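Local structure of phosphoenolpyruvate-protein phosphotransferase (Acinetobacter sp., 3CI6) at residues L81-E89 and F117-V128; Q35-D43 and F142-L153. The protein probably catalyses phosphoryl transfer from phosphoenolpyruvate to a protein histidine in the phosphotransferase system, the chain here being its GAF domain. All coordinates share one frame; numbering follows the deposited sequence. Where two conformers were deposited one is given.

Contact 1: residues L81-E89 and F117-V128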
loop_
_atom_site.group_PDB
_atom_site.type_symbol
_atom_site.label_atom_id
_atom_site.label_comp_id
_atom_site.label_asym_id
_atom_site.label_seq_id
_atom_site.Cartn_x
_atom_site.Cartn_y
_atom_site.Cartn_z
ATOM N N LEU B 81 16.609 -10.998 14.478
ATOM C CA LEU B 81 15.432 -10.120 14.557
ATOM C C LEU B 81 14.645 -10.030 13.257
ATOM O O LEU B 81 13.405 -9.955 13.296
ATOM C CB LEU B 81 15.804 -8.720 15.055
ATOM C CG LEU B 81 16.312 -8.636 16.486
ATOM C CD1 LEU B 81 17.001 -7.283 16.734
ATOM C CD2 LEU B 81 15.106 -8.928 17.439
ATOM N N VAL B 82 15.317 -10.036 12.098
ATOM C CA VAL B 82 14.587 -10.022 10.838
ATOM C C VAL B 82 13.741 -11.293 10.703
ATOM O O VAL B 82 12.542 -11.250 10.337
ATOM C CB VAL B 82 15.545 -9.848 9.612
ATOM C CG1 VAL B 82 14.834 -10.101 8.304
ATOM C CG2 VAL B 82 16.260 -8.464 9.663
ATOM N N GLY B 83 14.348 -12.441 11.014
ATOM C CA GLY B 83 13.586 -13.690 10.990
ATOM C C GLY B 83 12.401 -13.640 11.933
ATOM O O GLY B 83 11.326 -14.168 11.618
ATOM N N LEU B 84 12.577 -13.009 13.100
ATOM C CA LEU B 84 11.513 -12.984 14.085
ATOM C C LEU B 84 10.332 -12.147 13.615
ATOM O O LEU B 84 9.181 -12.534 13.818
ATOM C CB LEU B 84 12.024 -12.445 15.417
ATOM C CG LEU B 84 11.073 -12.519 16.605
ATOM C CD1 LEU B 84 10.780 -13.950 17.003
ATOM C CD2 LEU B 84 11.640 -11.763 17.807
ATOM N N VAL B 85 10.620 -11.030 12.956
ATOM C CA VAL B 85 9.578 -10.180 12.397
ATOM C C VAL B 85 8.759 -11.010 11.408
ATOM O O VAL B 85 7.524 -10.980 11.395
ATOM C CB VAL B 85 10.131 -8.946 11.686
ATOM C CG1 VAL B 85 9.058 -8.205 10.922
ATOM C CG2 VAL B 85 10.823 -7.974 12.698
ATOM N N GLY B 86 9.443 -11.773 10.569
ATOM C CA GLY B 86 8.774 -12.613 9.591
ATOM C C GLY B 86 8.007 -13.756 10.193
ATOM O O GLY B 86 6.902 -14.103 9.716
ATOM N N GLN B 87 8.555 -14.390 11.233
ATOM C CA GLN B 87 7.872 -15.513 11.896
ATOM C C GLN B 87 6.621 -15.082 12.697
ATOM O O GLN B 87 5.554 -15.721 12.621
ATOM C CB GLN B 87 8.835 -16.215 12.863
ATOM C CG GLN B 87 9.954 -17.015 12.280
ATOM C CD GLN B 87 10.939 -17.527 13.388
ATOM O OE1 GLN B 87 11.376 -16.770 14.294
ATOM N NE2 GLN B 87 11.262 -18.783 13.317
ATOM N N ARG B 88 6.766 -13.993 13.445
ATOM C CA ARG B 88 5.685 -13.464 14.228
ATOM C C ARG B 88 4.691 -12.649 13.422
ATOM O O ARG B 88 3.575 -12.400 13.897
ATOM C CB ARG B 88 6.228 -12.645 15.368
ATOM C CG ARG B 88 6.949 -13.504 16.393
ATOM C CD ARG B 88 7.174 -12.762 17.725
ATOM N NE ARG B 88 5.903 -12.511 18.352
ATOM C CZ ARG B 88 5.203 -13.379 19.033
ATOM N NH1 ARG B 88 5.677 -14.566 19.369
ATOM N NH2 ARG B 88 3.990 -13.005 19.421
ATOM N N GLU B 89 5.087 -12.190 12.236
ATOM C CA GLU B 89 4.211 -11.358 11.399
ATOM C C GLU B 89 3.752 -10.109 12.144
ATOM O O GLU B 89 2.586 -9.698 12.022
ATOM C CB GLU B 89 3.007 -12.170 10.877
ATOM C CG GLU B 89 3.443 -13.463 10.204
ATOM C CD GLU B 89 2.306 -14.330 9.696
ATOM O OE1 GLU B 89 1.119 -13.944 9.797
ATOM O OE2 GLU B 89 2.646 -15.425 9.182
ATOM N N PHE B 117 16.289 -0.721 16.458
ATOM C CA PHE B 117 15.820 -1.604 15.400
ATOM C C PHE B 117 14.308 -1.455 15.311
ATOM O O PHE B 117 13.613 -1.627 16.295
ATOM C CB PHE B 117 16.129 -3.058 15.753
ATOM C CG PHE B 117 15.605 -4.064 14.761
ATOM C CD1 PHE B 117 14.340 -4.591 14.912
ATOM C CD2 PHE B 117 16.360 -4.486 13.677
ATOM C CE1 PHE B 117 13.855 -5.515 14.049
ATOM C CE2 PHE B 117 15.874 -5.434 12.781
ATOM C CZ PHE B 117 14.612 -5.922 12.948
ATOM N N LEU B 118 13.831 -1.185 14.115
ATOM C CA LEU B 118 12.408 -1.131 13.832
ATOM C C LEU B 118 12.148 -1.973 12.598
ATOM O O LEU B 118 12.533 -1.609 11.489
ATOM C CB LEU B 118 11.967 0.317 13.621
ATOM C CG LEU B 118 10.581 0.587 13.063
ATOM C CD1 LEU B 118 9.479 -0.147 13.792
ATOM C CD2 LEU B 118 10.304 2.120 13.080
ATOM N N GLY B 119 11.573 -3.150 12.811
ATOM C CA GLY B 119 11.325 -4.116 11.706
ATOM C C GLY B 119 9.833 -4.243 11.476
ATOM O O GLY B 119 9.064 -4.354 12.458
ATOM N N VAL B 120 9.431 -4.215 10.202
ATOM C CA VAL B 120 8.040 -4.176 9.826
ATOM C C VAL B 120 7.820 -5.275 8.777
ATOM O O VAL B 120 8.560 -5.346 7.790
ATOM C CB VAL B 120 7.652 -2.805 9.246
ATOM C CG1 VAL B 120 6.182 -2.804 8.934
ATOM C CG2 VAL B 120 8.005 -1.706 10.226
ATOM N N PRO B 121 6.853 -6.154 9.011
ATOM C CA PRO B 121 6.660 -7.224 8.016
ATOM C C PRO B 121 5.943 -6.710 6.780
ATOM O O PRO B 121 5.037 -5.875 6.872
ATOM C CB PRO B 121 5.775 -8.188 8.745
ATOM C CG PRO B 121 5.021 -7.349 9.691
ATOM C CD PRO B 121 5.910 -6.257 10.125
ATOM N N VAL B 122 6.335 -7.253 5.622
ATOM C CA VAL B 122 5.667 -6.980 4.336
ATOM C C VAL B 122 4.834 -8.232 4.105
ATOM O O VAL B 122 5.385 -9.323 3.917
ATOM C CB VAL B 122 6.680 -6.719 3.203
ATOM C CG1 VAL B 122 5.900 -6.369 1.960
ATOM C CG2 VAL B 122 7.664 -5.609 3.571
HETATM N N MSE B 123 3.512 -8.058 4.184
HETATM C CA MSE B 123 2.530 -9.151 4.124
HETATM C C MSE B 123 1.588 -8.992 2.931
HETATM O O MSE B 123 1.025 -7.924 2.753
HETATM C CB MSE B 123 1.665 -9.131 5.378
HETATM C CG MSE B 123 2.413 -9.195 6.699
HETATM SE SE MSE B 123 3.411 -10.826 7.021
HETATM C CE MSE B 123 1.852 -12.036 6.866
ATOM N N TYR B 124 1.403 -10.058 2.155
ATOM C CA TYR B 124 0.441 -10.085 1.067
ATOM C C TYR B 124 -0.379 -11.355 1.171
ATOM O O TYR B 124 0.156 -12.427 1.199
ATOM C CB TYR B 124 1.123 -10.082 -0.296
ATOM C CG TYR B 124 0.175 -9.994 -1.428
ATOM C CD1 TYR B 124 -0.355 -8.767 -1.839
ATOM C CD2 TYR B 124 -0.219 -11.140 -2.110
ATOM C CE1 TYR B 124 -1.241 -8.700 -2.882
ATOM C CE2 TYR B 124 -1.121 -11.058 -3.150
ATOM C CZ TYR B 124 -1.598 -9.845 -3.540
ATOM O OH TYR B 124 -2.484 -9.820 -4.601
ATOM N N ARG B 125 -1.695 -11.218 1.222
ATOM C CA ARG B 125 -2.566 -12.375 1.271
ATOM C C ARG B 125 -2.121 -13.386 2.318
ATOM O O ARG B 125 -2.026 -14.609 2.042
ATOM C CB ARG B 125 -2.629 -13.046 -0.086
ATOM C CG ARG B 125 -3.801 -13.995 -0.152
ATOM C CD ARG B 125 -4.651 -13.930 -1.396
ATOM N NE ARG B 125 -4.883 -12.578 -1.893
ATOM C CZ ARG B 125 -5.052 -12.300 -3.189
ATOM N NH1 ARG B 125 -5.051 -13.292 -4.093
ATOM N NH2 ARG B 125 -5.236 -11.032 -3.582
ATOM N N ARG B 126 -1.848 -12.861 3.519
ATOM C CA ARG B 126 -1.407 -13.644 4.671
ATOM C C ARG B 126 -0.009 -14.248 4.563
ATOM O O ARG B 126 0.397 -14.963 5.479
ATOM C CB ARG B 126 -2.409 -14.738 5.039
ATOM C CG ARG B 126 -3.829 -14.194 5.315
ATOM C CD ARG B 126 -4.778 -15.280 5.672
ATOM N NE ARG B 126 -6.064 -14.719 6.122
ATOM C CZ ARG B 126 -7.037 -15.455 6.624
ATOM N NH1 ARG B 126 -6.921 -16.759 6.699
ATOM N NH2 ARG B 126 -8.128 -14.869 7.050
ATOM N N LYS B 127 0.725 -13.978 3.485
ATOM C CA LYS B 127 2.070 -14.518 3.298
ATOM C C LYS B 127 3.129 -13.430 3.502
ATOM O O LYS B 127 2.964 -12.300 3.070
ATOM C CB LYS B 127 2.211 -15.079 1.881
ATOM C CG LYS B 127 3.528 -15.732 1.530
ATOM C CD LYS B 127 3.441 -16.335 0.122
ATOM C CE LYS B 127 4.751 -16.937 -0.311
ATOM N NZ LYS B 127 5.295 -17.843 0.715
ATOM N N VAL B 128 4.228 -13.775 4.170
ATOM C CA VAL B 128 5.330 -12.836 4.350
ATOM C C VAL B 128 6.149 -12.729 3.075
ATOM O O VAL B 128 6.623 -13.742 2.555
ATOM C CB VAL B 128 6.257 -13.278 5.491
ATOM C CG1 VAL B 128 7.486 -12.412 5.495
ATOM C CG2 VAL B 128 5.520 -13.140 6.798
HETATM O O HOH W 1 -0.783 -14.730 8.131
HETATM O O HOH W 2 2.130 -16.564 6.688
#
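The β-carbon of Leu-81 sits over one face of the Phe-117 ring, off toward the rim. This CH-pi contact places CB 4.0 Å from the ring centroid, 22° off the ring normal. Phe-117 holds CG anti to its backbone N (chi1 176°), which raises the ring from the strand toward helix 80-88, and Val-85 CG2 meets the ring edge at CE1, 4.1 Å away.

Aliphatic packing continues along the strand. Val-85 splits its branches: CG2 lies over Gly-119 CA at 4.0 Å, whereas CG1 comes 3.6 Å from Pro-121 N, the two side chains crossing at about a right angle. Beyond it, Val-128 CG2 approaches the carbonyl Gly-86 O to 3.4 Å, and the Glu-89 CG methylene packs beside the same methyl.

Polar contact is confined to the helix end, where Glu-89 has left helical geometry with positive phi. Each carboxylate oxygen accepts from its own water, Glu-89 OE1 at 2.6 Å and OE2 at 2.8 Å, and both waters donate to Arg-126 O in the type I' turn 124-127. Arg-126 NE is hydrogen-bonded instead to Ser-21 O of the second subunit.

With no direct hydrogen bond between the segments, apolar packing joins helix and sheet, and the polar link at the exposed end runs through two waters.

Contact 2: residues Q35-D43 and F142-L153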
loop_
_atom_site.group_PDB
_atom_site.type_symbol
_atom_site.label_atom_id
_atom_site.label_comp_id
_atom_site.label_asym_id
_atom_site.label_seq_id
_atom_site.Cartn_x
_atom_site.Cartn_y
_atom_site.Cartn_z
ATOM N N GLN B 35 13.454 7.203 0.345
ATOM C CA GLN B 35 12.443 8.134 0.810
ATOM C C GLN B 35 12.032 7.960 2.262
ATOM O O GLN B 35 11.846 8.964 2.953
ATOM C CB GLN B 35 11.216 8.158 -0.099
ATOM C CG GLN B 35 11.504 8.564 -1.515
ATOM C CD GLN B 35 11.901 9.989 -1.695
ATOM O OE1 GLN B 35 12.163 10.715 -0.721
ATOM N NE2 GLN B 35 11.905 10.441 -2.937
ATOM N N VAL B 36 11.985 6.722 2.733
ATOM C CA VAL B 36 11.751 6.455 4.162
ATOM C C VAL B 36 12.903 7.063 4.974
ATOM O O VAL B 36 12.685 7.775 5.969
ATOM C CB VAL B 36 11.596 4.975 4.477
ATOM C CG1 VAL B 36 11.703 4.718 6.000
ATOM C CG2 VAL B 36 10.212 4.477 3.931
ATOM N N ALA B 37 14.147 6.852 4.564
ATOM C CA ALA B 37 15.277 7.367 5.336
ATOM C C ALA B 37 15.236 8.886 5.437
ATOM O O ALA B 37 15.540 9.472 6.501
ATOM C CB ALA B 37 16.582 6.933 4.707
ATOM N N ASP B 38 14.850 9.544 4.342
ATOM C CA ASP B 38 14.766 11.006 4.335
ATOM C C ASP B 38 13.574 11.504 5.169
ATOM O O ASP B 38 13.685 12.489 5.901
ATOM C CB ASP B 38 14.657 11.516 2.907
ATOM C CG ASP B 38 14.755 13.038 2.795
ATOM O OD1 ASP B 38 15.646 13.645 3.404
ATOM O OD2 ASP B 38 13.910 13.618 2.090
ATOM N N ALA B 39 12.441 10.835 5.079
ATOM C CA ALA B 39 11.237 11.291 5.769
ATOM C C ALA B 39 11.345 11.144 7.268
ATOM O O ALA B 39 10.778 11.939 8.017
ATOM C CB ALA B 39 10.024 10.518 5.266
HETATM N N MSE B 40 12.054 10.109 7.713
HETATM C CA MSE B 40 12.254 9.852 9.131
HETATM C C MSE B 40 13.581 10.392 9.688
HETATM O O MSE B 40 13.738 10.495 10.906
HETATM C CB MSE B 40 12.266 8.334 9.400
HETATM C CG MSE B 40 11.038 7.613 8.981
HETATM SE SE MSE B 40 10.976 5.737 9.547
HETATM C CE MSE B 40 11.016 6.036 11.477
ATOM N N LYS B 41 14.543 10.704 8.817
ATOM C CA LYS B 41 15.892 11.078 9.221
ATOM C C LYS B 41 16.527 9.986 10.101
ATOM O O LYS B 41 16.884 10.204 11.262
ATOM C CB LYS B 41 15.956 12.456 9.877
ATOM C CG LYS B 41 15.453 13.578 8.958
ATOM C CD LYS B 41 16.196 13.606 7.632
ATOM C CE LYS B 41 16.073 14.946 6.924
ATOM N NZ LYS B 41 14.847 15.033 6.091
ATOM N N VAL B 42 16.648 8.812 9.503
ATOM C CA VAL B 42 17.255 7.657 10.157
ATOM C C VAL B 42 18.529 7.259 9.429
ATOM O O VAL B 42 18.725 7.578 8.271
ATOM C CB VAL B 42 16.269 6.484 10.285
ATOM C CG1 VAL B 42 15.116 6.881 11.244
ATOM C CG2 VAL B 42 15.723 6.063 8.934
ATOM N N ASP B 43 19.399 6.574 10.147
ATOM C CA ASP B 43 20.704 6.208 9.605
ATOM C C ASP B 43 20.600 5.180 8.494
ATOM O O ASP B 43 21.318 5.276 7.498
ATOM C CB ASP B 43 21.607 5.647 10.703
ATOM C CG ASP B 43 21.986 6.678 11.725
ATOM O OD1 ASP B 43 22.204 7.856 11.334
ATOM O OD2 ASP B 43 22.105 6.310 12.935
ATOM N N PHE B 142 10.744 5.391 18.523
ATOM C CA PHE B 142 9.897 5.727 17.376
ATOM C C PHE B 142 8.433 5.536 17.691
ATOM O O PHE B 142 8.045 4.498 18.228
ATOM C CB PHE B 142 10.296 4.935 16.146
ATOM C CG PHE B 142 11.595 5.386 15.582
ATOM C CD1 PHE B 142 11.755 6.672 15.120
ATOM C CD2 PHE B 142 12.664 4.566 15.587
ATOM C CE1 PHE B 142 12.963 7.106 14.664
ATOM C CE2 PHE B 142 13.897 4.983 15.115
ATOM C CZ PHE B 142 14.045 6.257 14.657
ATOM N N SER B 143 7.626 6.530 17.334
ATOM C CA SER B 143 6.241 6.588 17.708
ATOM C C SER B 143 5.335 5.778 16.794
ATOM O O SER B 143 5.743 5.242 15.759
ATOM C CB SER B 143 5.754 8.045 17.653
ATOM O OG SER B 143 5.390 8.424 16.346
ATOM N N GLU B 144 4.055 5.786 17.145
ATOM C CA GLU B 144 3.027 5.151 16.371
ATOM C C GLU B 144 2.895 5.752 15.008
ATOM O O GLU B 144 2.512 5.046 14.097
ATOM C CB GLU B 144 1.685 5.243 17.089
ATOM C CG GLU B 144 1.694 4.625 18.454
ATOM C CD GLU B 144 1.809 3.129 18.446
ATOM O OE1 GLU B 144 1.640 2.491 17.365
ATOM O OE2 GLU B 144 2.062 2.591 19.559
ATOM N N ALA B 145 3.170 7.038 14.831
ATOM C CA ALA B 145 3.128 7.623 13.496
ATOM C C ALA B 145 4.105 6.968 12.559
ATOM O O ALA B 145 3.789 6.683 11.379
ATOM C CB ALA B 145 3.384 9.159 13.545
ATOM N N ALA B 146 5.318 6.759 13.041
ATOM C CA ALA B 146 6.324 6.113 12.240
ATOM C C ALA B 146 5.884 4.705 11.924
ATOM O O ALA B 146 6.002 4.271 10.766
ATOM C CB ALA B 146 7.654 6.116 12.966
ATOM N N GLU B 147 5.350 3.982 12.908
ATOM C CA GLU B 147 4.889 2.617 12.613
ATOM C C GLU B 147 3.792 2.619 11.542
ATOM O O GLU B 147 3.824 1.831 10.578
ATOM C CB GLU B 147 4.381 1.923 13.880
ATOM C CG GLU B 147 5.466 1.653 14.898
ATOM C CD GLU B 147 4.989 0.846 16.088
ATOM O OE1 GLU B 147 3.819 0.426 16.147
ATOM O OE2 GLU B 147 5.835 0.551 16.977
ATOM N N SER B 148 2.822 3.519 11.690
ATOM C CA SER B 148 1.721 3.600 10.723
ATOM C C SER B 148 2.191 3.937 9.324
ATOM O O SER B 148 1.717 3.351 8.362
ATOM C CB SER B 148 0.683 4.588 11.192
ATOM O OG SER B 148 0.040 4.177 12.361
ATOM N N PHE B 149 3.115 4.883 9.205
ATOM C CA PHE B 149 3.735 5.269 7.950
ATOM C C PHE B 149 4.365 4.064 7.274
ATOM O O PHE B 149 4.137 3.794 6.096
ATOM C CB PHE B 149 4.763 6.372 8.282
ATOM C CG PHE B 149 5.699 6.780 7.156
ATOM C CD1 PHE B 149 5.231 7.526 6.103
ATOM C CD2 PHE B 149 7.077 6.563 7.250
ATOM C CE1 PHE B 149 6.089 7.999 5.095
ATOM C CE2 PHE B 149 7.947 7.025 6.249
ATOM C CZ PHE B 149 7.441 7.723 5.167
ATOM N N LEU B 150 5.191 3.346 8.037
ATOM C CA LEU B 150 5.905 2.209 7.463
ATOM C C LEU B 150 4.960 1.085 7.113
ATOM O O LEU B 150 5.159 0.415 6.100
ATOM C CB LEU B 150 6.987 1.722 8.418
ATOM C CG LEU B 150 8.112 2.716 8.685
ATOM C CD1 LEU B 150 9.087 2.140 9.711
ATOM C CD2 LEU B 150 8.822 3.127 7.396
ATOM N N VAL B 151 3.980 0.792 7.978
ATOM C CA VAL B 151 2.993 -0.252 7.644
ATOM C C VAL B 151 2.311 0.043 6.305
ATOM O O VAL B 151 2.126 -0.845 5.463
ATOM C CB VAL B 151 2.001 -0.477 8.796
ATOM C CG1 VAL B 151 0.782 -1.309 8.368
ATOM C CG2 VAL B 151 2.720 -1.095 9.999
ATOM N N THR B 152 1.923 1.295 6.091
ATOM C CA THR B 152 1.213 1.668 4.876
ATOM C C THR B 152 2.101 1.516 3.641
ATOM O O THR B 152 1.679 0.918 2.639
ATOM C CB THR B 152 0.640 3.081 5.019
ATOM O OG1 THR B 152 -0.228 3.133 6.173
ATOM C CG2 THR B 152 -0.126 3.454 3.711
ATOM N N LEU B 153 3.358 1.979 3.711
ATOM C CA LEU B 153 4.280 1.765 2.606
ATOM C C LEU B 153 4.546 0.291 2.380
ATOM O O LEU B 153 4.625 -0.172 1.244
ATOM C CB LEU B 153 5.589 2.503 2.866
ATOM C CG LEU B 153 5.472 4.001 2.707
ATOM C CD1 LEU B 153 6.700 4.704 3.355
ATOM C CD2 LEU B 153 5.291 4.421 1.251
#
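Ser-148 O is gripped twice by Thr-152, whose hydroxyl OG1 donates at 2.9 Å and whose backbone N donates from the opposite face of the carbonyl plane. This doubly used carbonyl lies on the side of helix 144-153 turned from helix 35-40; on the other side the two helices meet through apolar groups alone.

Met-40, a selenomethionine, has the most surface covered in this contact. Its chain bends at the last torsion (chi3 62°), bringing methyl CE over one face of the Phe-142 ring, 4.1 Å from the centroid, while Ala-146 CB lies 3.7 Å from the same CE. Val-42 CG1 adds a second contact to that ring, 3.6 Å from Phe-142 CZ. One turn before Met-40, Val-36 spreads its methyls: CG1 meets Leu-150 CD2 at 3.6 Å, and CG2 meets Leu-153 CD1 at 3.6 Å. Ala-39 CB packs 3.8 Å from Phe-149 CZ.

Beneath the pair, Leu-150 rests on Leu-118, Val-120 and Leu-132 of the sheet. Glu-147, facing away from helix 35-40, forms a salt bridge with Arg-13 of the second subunit. Two helices running nearly antiparallel (162°) and laid together over one face of an antiparallel sheet are the arrangement of the GAF fold.

In the fold
The two contacts lie on opposite faces of the central antiparallel sheet, their centres about 16 Å apart. Strand 116-124 joins them: the side chains of Phe-117 and Pro-121 point to helix 80-88 in contact 1, whereas Leu-118 and Val-120 face helix 144-167 of contact 2, with Leu-118 CD2 3.6 Å from Leu-150 CD1. Along the chain, contact 1 is nested within the loop closed by contact 2, and strand 127-136 leads from the former to helix 144-167 of the latter. Together they describe one GAF domain with helices packed on both sides of its sheet. Each also touches the second subunit, contact 1 through the end of strand 116-124 and the turn after it, contact 2 through helix 144-167.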